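Side-chain contacts in epoxide hydrolase (Aspergillus niger, PDB 3G02), which probably catalyses the opening of epoxides by water to give diols, and is here an enantioselective variant produced by directed evolution: residues Gln87-Thr90 / Leu95-His98; Ser185-Gln190 / Arg200-Gly205; Ile272-Trp277 / Leu301-Glu306; Ser344-Asp349 / His375-Glu380. The protein carries 9 engineered substitutions. One frame throughout, in Å; residues are numbered along the deposited sequence.

Interaction 1 of 4, residues Gln87-Thr90 / Leu95-His98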
# COMPACT_ATOMS: atom_id res chain seq x y z
N GLN A 87 -2.63 14.51 31.54
CA GLN A 87 -3.09 14.73 30.17
C GLN A 87 -4.12 15.84 30.15
O GLN A 87 -4.89 16.00 31.11
CB GLN A 87 -3.74 13.49 29.58
CG GLN A 87 -2.88 12.24 29.50
CD GLN A 87 -3.69 11.06 29.03
OE1 GLN A 87 -3.81 10.83 27.83
NE2 GLN A 87 -4.26 10.32 29.96
N PHE A 88 -4.16 16.58 29.05
CA PHE A 88 -5.10 17.68 28.87
C PHE A 88 -5.55 17.76 27.43
O PHE A 88 -4.94 17.16 26.54
CB PHE A 88 -4.45 19.02 29.25
CG PHE A 88 -3.80 19.02 30.61
CD1 PHE A 88 -2.48 18.62 30.77
CD2 PHE A 88 -4.52 19.43 31.73
CE1 PHE A 88 -1.88 18.62 32.02
CE2 PHE A 88 -3.93 19.44 32.99
CZ PHE A 88 -2.60 19.04 33.14
N THR A 89 -6.63 18.50 27.19
CA THR A 89 -6.97 18.93 25.84
C THR A 89 -7.15 20.44 25.83
O THR A 89 -7.54 21.04 26.83
CB THR A 89 -8.25 18.28 25.27
OG1 THR A 89 -9.38 18.62 26.08
CG2 THR A 89 -8.11 16.76 25.20
N THR A 90 -6.84 21.04 24.69
CA THR A 90 -7.17 22.43 24.45
C THR A 90 -7.61 22.56 23.01
O THR A 90 -7.28 21.72 22.18
CB THR A 90 -5.98 23.37 24.78
OG1 THR A 90 -6.44 24.73 24.80
CG2 THR A 90 -4.85 23.22 23.77
N LEU A 95 -9.71 22.62 16.42
CA LEU A 95 -9.28 21.24 16.63
C LEU A 95 -9.05 20.99 18.11
O LEU A 95 -8.50 21.84 18.81
CB LEU A 95 -7.98 20.94 15.86
CG LEU A 95 -7.94 21.20 14.35
CD1 LEU A 95 -6.56 20.89 13.80
CD2 LEU A 95 -9.00 20.39 13.61
N THR A 96 -9.48 19.82 18.58
CA THR A 96 -9.16 19.38 19.93
C THR A 96 -7.73 18.84 19.91
O THR A 96 -7.45 17.86 19.23
CB THR A 96 -10.13 18.29 20.41
OG1 THR A 96 -11.47 18.83 20.44
CG2 THR A 96 -9.76 17.80 21.81
N ILE A 97 -6.84 19.52 20.62
CA ILE A 97 -5.45 19.07 20.71
C ILE A 97 -5.18 18.47 22.07
O ILE A 97 -5.20 19.17 23.09
CB ILE A 97 -4.44 20.21 20.38
CG1 ILE A 97 -4.69 20.76 18.97
CG2 ILE A 97 -2.99 19.73 20.54
CD1 ILE A 97 -4.68 19.70 17.85
N HIS A 98 -4.96 17.16 22.08
CA HIS A 98 -4.59 16.41 23.26
C HIS A 98 -3.08 16.54 23.51
O HIS A 98 -2.29 16.63 22.57
CB HIS A 98 -4.99 14.94 23.06
CG HIS A 98 -4.34 13.99 24.01
ND1 HIS A 98 -3.14 13.38 23.75
CD2 HIS A 98 -4.73 13.55 25.23
CE1 HIS A 98 -2.81 12.60 24.77
NE2 HIS A 98 -3.76 12.69 25.68

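Interaction 2 of 4, residues Ser185-Gln190 / Arg200-Gly205. With FMT (formic acid), chain D.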
# COMPACT_ATOMS: atom_id res chain seq x y z
N SER A 185 7.91 33.27 25.05
CA SER A 185 9.27 33.79 25.22
C SER A 185 10.36 32.82 24.74
O SER A 185 11.51 33.22 24.56
CB SER A 185 9.52 34.19 26.67
OG SER A 185 9.42 33.08 27.54
N GLY A 186 9.99 31.56 24.55
CA GLY A 186 10.93 30.59 24.00
C GLY A 186 10.68 29.16 24.41
O GLY A 186 10.32 28.87 25.55
N TYR A 187 10.86 28.25 23.45
CA TYR A 187 10.79 26.82 23.72
C TYR A 187 11.74 26.06 22.81
O TYR A 187 12.22 26.59 21.81
CB TYR A 187 9.35 26.29 23.57
CG TYR A 187 8.75 26.48 22.19
CD1 TYR A 187 9.01 25.59 21.16
CD2 TYR A 187 7.91 27.56 21.93
CE1 TYR A 187 8.46 25.77 19.89
CE2 TYR A 187 7.35 27.75 20.67
CZ TYR A 187 7.63 26.85 19.66
OH TYR A 187 7.08 27.03 18.41
N ILE A 188 12.01 24.80 23.18
CA ILE A 188 12.84 23.91 22.38
C ILE A 188 11.96 22.78 21.85
O ILE A 188 11.00 22.37 22.50
CB ILE A 188 14.01 23.34 23.22
CG1 ILE A 188 14.94 24.47 23.67
CG2 ILE A 188 14.79 22.28 22.44
CD1 ILE A 188 16.02 24.04 24.63
N ILE A 189 12.29 22.31 20.65
CA ILE A 189 11.61 21.16 20.04
C ILE A 189 12.54 19.96 19.99
O ILE A 189 13.69 20.08 19.57
CB ILE A 189 11.11 21.49 18.61
CG1 ILE A 189 10.03 22.58 18.64
CG2 ILE A 189 10.58 20.22 17.91
CD1 ILE A 189 8.77 22.22 19.43
N GLN A 190 12.02 18.81 20.43
CA GLN A 190 12.65 17.52 20.19
C GLN A 190 11.72 16.81 19.22
O GLN A 190 10.51 16.78 19.43
CB GLN A 190 12.76 16.72 21.49
CG GLN A 190 13.85 15.64 21.50
CD GLN A 190 13.58 14.50 20.53
OE1 GLN A 190 14.41 14.19 19.67
NE2 GLN A 190 12.42 13.88 20.67
N ARG A 200 11.67 20.97 12.19
CA ARG A 200 12.48 21.76 11.26
C ARG A 200 11.75 23.06 10.89
O ARG A 200 12.35 24.14 10.93
CB ARG A 200 12.80 20.95 10.00
CG ARG A 200 13.63 21.72 8.96
CD ARG A 200 14.17 20.83 7.86
NE ARG A 200 15.18 19.89 8.35
CZ ARG A 200 16.48 20.16 8.45
NH1 ARG A 200 16.96 21.35 8.09
NH2 ARG A 200 17.32 19.23 8.92
N LEU A 201 10.47 22.95 10.55
CA LEU A 201 9.67 24.12 10.19
C LEU A 201 9.55 25.12 11.34
O LEU A 201 9.61 26.34 11.13
CB LEU A 201 8.28 23.71 9.69
CG LEU A 201 8.21 22.91 8.39
CD1 LEU A 201 6.78 22.50 8.11
CD2 LEU A 201 8.77 23.70 7.20
N LEU A 202 9.40 24.60 12.56
CA LEU A 202 9.40 25.44 13.76
C LEU A 202 10.73 26.18 13.93
O LEU A 202 10.76 27.38 14.20
CB LEU A 202 9.06 24.61 15.00
CG LEU A 202 7.61 24.10 15.05
CD1 LEU A 202 7.44 23.00 16.07
CD2 LEU A 202 6.63 25.24 15.31
N GLY A 203 11.84 25.46 13.75
CA GLY A 203 13.17 26.06 13.82
C GLY A 203 13.37 27.13 12.76
O GLY A 203 13.96 28.18 13.03
N VAL A 204 12.87 26.87 11.56
CA VAL A 204 13.06 27.75 10.41
C VAL A 204 12.23 29.04 10.48
O VAL A 204 12.75 30.13 10.20
CB VAL A 204 12.78 26.99 9.08
CG1 VAL A 204 12.69 27.95 7.88
CG2 VAL A 204 13.84 25.94 8.84
N GLY A 205 10.97 28.92 10.87
CA GLY A 205 10.02 30.02 10.68
C GLY A 205 9.27 30.56 11.88
O GLY A 205 8.50 31.52 11.74
C FMT D . 13.78 16.59 8.99
O1 FMT D . 13.55 15.43 8.65
O2 FMT D . 14.81 17.19 8.70

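Interaction 3 of 4, residues Ile272-Trp277 / Leu301-Glu306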
# COMPACT_ATOMS: atom_id res chain seq x y z
N ILE A 272 -7.44 -6.40 12.19
CA ILE A 272 -6.36 -7.27 11.71
C ILE A 272 -5.64 -6.64 10.50
O ILE A 272 -4.41 -6.77 10.38
CB ILE A 272 -6.87 -8.71 11.44
CG1 ILE A 272 -7.11 -9.43 12.77
CG2 ILE A 272 -5.93 -9.49 10.52
CD1 ILE A 272 -5.88 -9.67 13.62
N ALA A 273 -6.38 -5.95 9.64
CA ALA A 273 -5.76 -5.16 8.57
C ALA A 273 -4.82 -4.12 9.16
O ALA A 273 -3.67 -4.00 8.74
CB ALA A 273 -6.82 -4.49 7.70
N LEU A 274 -5.30 -3.38 10.16
CA LEU A 274 -4.49 -2.38 10.81
C LEU A 274 -3.24 -3.00 11.46
O LEU A 274 -2.13 -2.47 11.34
CB LEU A 274 -5.32 -1.60 11.83
CG LEU A 274 -4.65 -0.39 12.46
CD1 LEU A 274 -4.48 0.75 11.48
CD2 LEU A 274 -5.47 0.05 13.67
N LEU A 275 -3.44 -4.12 12.16
CA LEU A 275 -2.33 -4.80 12.83
C LEU A 275 -1.25 -5.25 11.84
O LEU A 275 -0.06 -5.11 12.12
CB LEU A 275 -2.83 -6.00 13.64
CG LEU A 275 -1.80 -6.91 14.32
CD1 LEU A 275 -1.01 -6.19 15.40
CD2 LEU A 275 -2.49 -8.13 14.92
N ALA A 276 -1.66 -5.78 10.70
CA ALA A 276 -0.70 -6.24 9.70
C ALA A 276 0.13 -5.07 9.14
O ALA A 276 1.36 -5.15 9.07
CB ALA A 276 -1.40 -6.99 8.58
N TRP A 277 -0.56 -4.00 8.76
CA TRP A 277 0.10 -2.85 8.13
C TRP A 277 1.04 -2.14 9.09
O TRP A 277 2.18 -1.83 8.74
CB TRP A 277 -0.97 -1.89 7.63
CG TRP A 277 -0.51 -0.73 6.79
CD1 TRP A 277 -0.17 0.52 7.23
CD2 TRP A 277 -0.39 -0.70 5.36
NE1 TRP A 277 0.15 1.33 6.16
CE2 TRP A 277 0.03 0.61 5.00
CE3 TRP A 277 -0.60 -1.64 4.34
CZ2 TRP A 277 0.24 0.99 3.68
CZ3 TRP A 277 -0.38 -1.26 3.02
CH2 TRP A 277 0.04 0.04 2.70
N LEU A 301 -4.70 1.30 20.36
CA LEU A 301 -4.82 2.74 20.55
C LEU A 301 -5.21 3.44 19.24
O LEU A 301 -6.12 4.26 19.22
CB LEU A 301 -3.51 3.31 21.10
CG LEU A 301 -3.38 4.83 21.23
CD1 LEU A 301 -4.42 5.42 22.19
CD2 LEU A 301 -1.96 5.18 21.67
N TYR A 302 -4.51 3.10 18.16
CA TYR A 302 -4.86 3.63 16.83
C TYR A 302 -6.27 3.23 16.41
O TYR A 302 -7.03 4.06 15.88
CB TYR A 302 -3.86 3.14 15.78
CG TYR A 302 -2.75 4.12 15.48
CD1 TYR A 302 -1.98 4.68 16.50
CD2 TYR A 302 -2.44 4.46 14.16
CE1 TYR A 302 -0.95 5.58 16.22
CE2 TYR A 302 -1.41 5.34 13.87
CZ TYR A 302 -0.67 5.90 14.90
OH TYR A 302 0.34 6.77 14.61
N TRP A 303 -6.64 1.97 16.65
CA TRP A 303 -7.95 1.47 16.25
C TRP A 303 -9.08 2.22 16.96
O TRP A 303 -10.02 2.71 16.31
CB TRP A 303 -8.08 -0.03 16.55
CG TRP A 303 -9.45 -0.55 16.24
CD1 TRP A 303 -10.48 -0.73 17.13
CD2 TRP A 303 -9.97 -0.91 14.96
NE1 TRP A 303 -11.59 -1.20 16.48
CE2 TRP A 303 -11.31 -1.32 15.14
CE3 TRP A 303 -9.43 -0.93 13.66
CZ2 TRP A 303 -12.12 -1.76 14.09
CZ3 TRP A 303 -10.23 -1.36 12.61
CH2 TRP A 303 -11.56 -1.77 12.83
N LEU A 304 -8.95 2.32 18.27
CA LEU A 304 -10.00 2.89 19.12
C LEU A 304 -10.18 4.39 18.97
O LEU A 304 -11.18 4.95 19.41
CB LEU A 304 -9.74 2.52 20.59
CG LEU A 304 -9.81 1.02 20.91
CD1 LEU A 304 -9.16 0.72 22.25
CD2 LEU A 304 -11.27 0.54 20.89
N THR A 305 -9.21 5.05 18.32
CA THR A 305 -9.26 6.49 18.10
C THR A 305 -9.38 6.85 16.62
O THR A 305 -9.32 8.02 16.25
CB THR A 305 -8.01 7.18 18.67
OG1 THR A 305 -6.84 6.60 18.09
CG2 THR A 305 -7.95 7.02 20.19
N GLU A 306 -9.55 5.83 15.77
CA GLU A 306 -9.62 6.02 14.31
C GLU A 306 -8.47 6.90 13.82
O GLU A 306 -8.67 7.80 12.99
CB GLU A 306 -10.98 6.59 13.89
CG GLU A 306 -12.16 5.67 14.20
CD GLU A 306 -13.51 6.30 13.89
OE1 GLU A 306 -13.73 7.47 14.27
OE2 GLU A 306 -14.35 5.61 13.28

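Interaction 4 of 4, residues Ser344-Asp349 / His375-Glu380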
# COMPACT_ATOMS: atom_id res chain seq x y z
N SER A 344 20.64 13.25 17.42
CA SER A 344 20.96 11.95 18.00
C SER A 344 20.81 10.87 16.93
O SER A 344 19.72 10.67 16.39
CB SER A 344 20.07 11.64 19.19
OG SER A 344 20.36 12.49 20.29
N PHE A 345 21.92 10.19 16.64
CA PHE A 345 22.00 9.20 15.58
C PHE A 345 21.87 7.81 16.15
O PHE A 345 22.65 7.41 17.02
CB PHE A 345 23.35 9.35 14.85
CG PHE A 345 23.56 8.37 13.73
CD1 PHE A 345 23.34 8.74 12.40
CD2 PHE A 345 24.02 7.08 14.00
CE1 PHE A 345 23.55 7.83 11.36
CE2 PHE A 345 24.23 6.16 12.96
CZ PHE A 345 23.99 6.54 11.64
N PHE A 346 20.88 7.07 15.66
CA PHE A 346 20.71 5.66 15.99
C PHE A 346 20.88 4.83 14.71
O PHE A 346 20.28 5.15 13.68
CB PHE A 346 19.36 5.42 16.66
CG PHE A 346 19.22 6.13 17.97
CD1 PHE A 346 19.68 5.53 19.15
CD2 PHE A 346 18.65 7.40 18.05
CE1 PHE A 346 19.57 6.18 20.37
CE2 PHE A 346 18.54 8.06 19.27
CZ PHE A 346 18.99 7.45 20.43
N PRO A 347 21.72 3.78 14.76
CA PRO A 347 22.21 3.14 13.54
C PRO A 347 21.17 2.34 12.76
O PRO A 347 21.30 2.20 11.55
CB PRO A 347 23.33 2.22 14.05
CG PRO A 347 22.93 1.89 15.43
CD PRO A 347 22.25 3.13 15.97
N LYS A 348 20.16 1.82 13.46
CA LYS A 348 19.13 1.01 12.81
C LYS A 348 17.87 1.81 12.53
O LYS A 348 16.79 1.25 12.31
CB LYS A 348 18.84 -0.26 13.62
CG LYS A 348 20.00 -1.24 13.59
CD LYS A 348 19.64 -2.57 14.20
CE LYS A 348 20.87 -3.48 14.22
NZ LYS A 348 20.57 -4.82 14.79
N ASP A 349 18.01 3.13 12.52
CA ASP A 349 16.93 4.00 12.06
C ASP A 349 16.74 3.80 10.55
O ASP A 349 17.54 3.13 9.90
CB ASP A 349 17.24 5.46 12.39
CG ASP A 349 15.99 6.28 12.65
OD1 ASP A 349 14.91 5.93 12.13
OD2 ASP A 349 16.10 7.29 13.37
N HIS A 375 14.49 2.80 14.96
CA HIS A 375 13.71 3.98 14.63
C HIS A 375 12.92 4.58 15.79
O HIS A 375 12.80 5.81 15.90
CB HIS A 375 12.76 3.66 13.48
CG HIS A 375 11.83 4.78 13.15
ND1 HIS A 375 12.25 5.92 12.49
CD2 HIS A 375 10.51 4.95 13.39
CE1 HIS A 375 11.22 6.73 12.33
NE2 HIS A 375 10.16 6.17 12.87
N PHE A 376 12.35 3.73 16.63
CA PHE A 376 11.50 4.19 17.73
C PHE A 376 12.36 4.54 18.95
O PHE A 376 12.25 3.92 20.01
CB PHE A 376 10.45 3.13 18.06
CG PHE A 376 9.46 2.87 16.95
CD1 PHE A 376 8.36 3.71 16.77
CD2 PHE A 376 9.61 1.80 16.08
CE1 PHE A 376 7.45 3.50 15.74
CE2 PHE A 376 8.70 1.56 15.06
CZ PHE A 376 7.61 2.41 14.89
N ALA A 377 13.21 5.56 18.79
CA ALA A 377 14.22 5.89 19.78
C ALA A 377 13.68 6.11 21.19
O ALA A 377 14.26 5.62 22.16
CB ALA A 377 15.03 7.09 19.33
N ALA A 378 12.57 6.84 21.31
CA ALA A 378 11.97 7.09 22.62
C ALA A 378 11.50 5.81 23.31
O ALA A 378 11.56 5.71 24.53
CB ALA A 378 10.83 8.09 22.50
N LEU A 379 11.05 4.83 22.52
CA LEU A 379 10.64 3.53 23.05
C LEU A 379 11.81 2.59 23.29
O LEU A 379 11.83 1.84 24.27
CB LEU A 379 9.66 2.84 22.10
CG LEU A 379 8.21 3.31 21.99
CD1 LEU A 379 7.47 2.41 21.03
CD2 LEU A 379 7.53 3.31 23.35
N GLU A 380 12.77 2.60 22.36
CA GLU A 380 13.85 1.61 22.35
C GLU A 380 15.00 2.01 23.26
O GLU A 380 15.55 1.17 23.98
CB GLU A 380 14.38 1.44 20.93
CG GLU A 380 13.42 0.79 19.96
CD GLU A 380 14.05 0.63 18.60
OE1 GLU A 380 15.07 -0.08 18.50
OE2 GLU A 380 13.53 1.21 17.63
O HOH W 1 14.30 7.80 14.98

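Interaction 1 of 4, residues Gln87-Thr90 / Leu95-His98
Thr-90 and Ile-97 are a hydrogen-bonded antiparallel pair between strands whose directions differ by 160°, with Thr-90 N giving to Ile-97 O (3.0 Å) and Ile-97 N to Thr-90 O (2.7 Å). Next to it Thr-89 and His-98 make a non-hydrogen-bonded pair, where CA-H...O contacts take over: His-98 CA lies 3.4 Å from Phe-88 O, and Thr-89 CA 3.3 Å from Ile-97 O. The polar side-chain link runs from His-98 NE2 to Gln-87 OE1, a fairly straight bond of 2.8 Å. The oxygen sits close to the imidazole plane, and the amide meets the ring at its edge, with its own plane turned 88° from the ring's. With CG of His-98 opposite its own backbone N (chi1 164°), the ring reaches back past Phe-88 O to meet the extended Gln-87 chain. Its other nitrogen, ND1, is hydrogen-bonded to Ser-149 OG, so both ends of the imidazole are fixed, while Phe-122 and Phe-155 pack edge-to-face against it. Beside this, Thr-96 CG2 nestles against Thr-89 CB at 3.8 Å, a small methyl contact. On the sheet face that carries Thr-90 and Ile-97, helix 167-180 supplies Leu-177 and Val-173. The whole is a beta hairpin of strands 87-92 and 95-102, which forms one margin of the mixed central sheet of this alpha/beta hydrolase fold.

Interaction 2 of 4, residues Ser185-Gln190 / Arg200-Gly205
Leu-202 turns its CG away from its own carbonyl carbon (chi1 -69°) while Tyr-187 takes the rarer setting with CG lodged between backbone N and carbonyl carbon (chi1 59°), and these torsions bring the leucine fork up to the tyrosine and to Ile-189. CD1 of Leu-202 lies against the outer part of Ile-189, 3.7 Å from its CG1 and equally 3.7 Å from its CD1, whereas CD2 approaches Tyr-187 OH at 3.6 Å. In both cases the leucine crosses its partner at about a right angle. Ile-189 CG1 in turn lies at the edge of the Tyr-187 ring, so strand and helix meet through three interleaved groups; Cys-209 of the next strand touches all of them. The phenol oxygen brushes the methyl but finds its polar partner in Asp-175 OD1 of helix 167-180. Arg-200 leaves the helix in another direction. Its chain bends at chi3, and NE donates to O2 of a formic acid, probably from the crystallisation liquor, at 2.7 Å with an N-H...O angle of 158°; a weak second bond comes from NH2 at 3.2 Å to the same O2. NH1 is taken by the carbonyls of Thr-361 and Leu-335. Strand 187-191 and helix 194-205 belong to a beta-alpha-beta unit, with the predicted nucleophile Asp-193 between them. The chemistry is thus split: an apolar seam without hydrogen bonds joins strand to helix, while the phenol turns to Asp-175 and the guanidinium to backbone carbonyls and the formic acid.

Interaction 3 of 4, residues Ile272-Trp277 / Leu301-Glu306
Leu-274 carries the tightly packed part of this contact almost alone, pushing one methyl, CD2, into the shoulder between Tyr-302 and Trp-303. The methyl meets backbone as much as side chain: CD2 lies 3.7 Å from Trp-303 N and 3.9 Å from Trp-303 CB, and reaches Tyr-302 CB at 4.1 Å. It sits at the edge of the indole, near the ring plane and 4.1 Å from Trp-303 CE3, not over a face. CG of the leucine stands opposite the backbone N (chi1 -172°), which directs the branch toward the other helix. Tyr-302 offers little more than its CB; its ring swings away, and OH is hydrogen-bonded to Gly-120 O. Leu-267 and Val-299 pack on the same leucine. The other side is looser and more polar. There the partly exposed end of helix 292-304 leaves Leu-274 behind, and Thr-305 OG1 gives a hydrogen bond back to Leu-301 O at 2.7 Å. Glu-306, with positive phi, is the C-prime residue of a Schellman motif: its N bonds to Trp-303 O at 3.2 Å, and Ser-307 N to Tyr-302 O. Lys-40 of the second subunit packs on Trp-303, and a long, weak ion pair links that lysine to Glu-306 OE2. In sequence the two helices fall between core strands 209-214 and 340-345, where alpha/beta hydrolases of this kind carry their helical cap. Tyr-302 lies about 8 Å, side chain to side chain, from the predicted catalytic Asp-193 and Tyr-315, consistent with a pair of cap helices close to the active site.

Interaction 4 of 4, residues Ser344-Asp349 / His375-Glu380
His-375 can be followed outward along the carboxylate of Asp-349. Its CB starts 3.4 Å from Asp-349 OD1, and CG, anti to the histidine's backbone N and so turned to the aspartate, keeps the same distance from that oxygen. ND1 then makes a hydrogen bond of 2.7 Å to Asp-349 OD1 with an angle of 157° at the hydrogen. The oxygen lies nearly in the imidazole plane and is approached on its syn side, 19° out of the carboxylate plane, although ring and carboxylate planes are inclined by 65°. Beyond it CE1 is 3.8 Å from Asp-349 OD1. On the other branch CD2 sits over the centre of the Phe-376 ring, 3.9 Å above its plane. The histidine side chain comes within about 3 Å of that of Asp-193, and its ring meets Trp-285 edge-to-face. A water lies between Asp-349 OD2, at an unusually short 2.5 Å, and the backbone oxygen His-375 O (2.7 Å). A separate apolar patch lies to one side: Ala-377 CB makes an off-centre CH-pi contact with the Phe-346 ring, which itself stacks on His-370. Glu-380 folds back to accept a hydrogen bond from Phe-376 N, the residue at the N-cap position of the short helix 377-380. Asp-349 closes a type I turn beyond strand 340-345 and fixes the rotation of the imidazole. With Asp-193 as predicted nucleophile and His-375 as a predicted active-site residue, this is probably the acid-histidine pair of the catalytic triad of an alpha/beta hydrolase.

Overall arrangement
Interactions 1, 2 and 4 all reach the same mixed sheet: interaction 1 lies at one margin, interaction 2 on an inner strand, and interaction 4 where strand 340-345 leaves it. Interaction 3 belongs to the helices inserted between core strands in sequence. Interactions 3 and 4 lie close to the active site, interaction 2 farther off: the predicted nucleophile Asp-193 is about 8 Å from Tyr-302, about 3 Å from His-375 and about 12 Å from Ile-189, side chain to side chain. Interactions 2 and 4 come within about 6 Å at their nearest atoms, interactions 3 and 4 within about 8 Å. Interaction 1 lies away from the predicted catalytic residues; the centres of interactions 1 and 4 are about 27 Å apart.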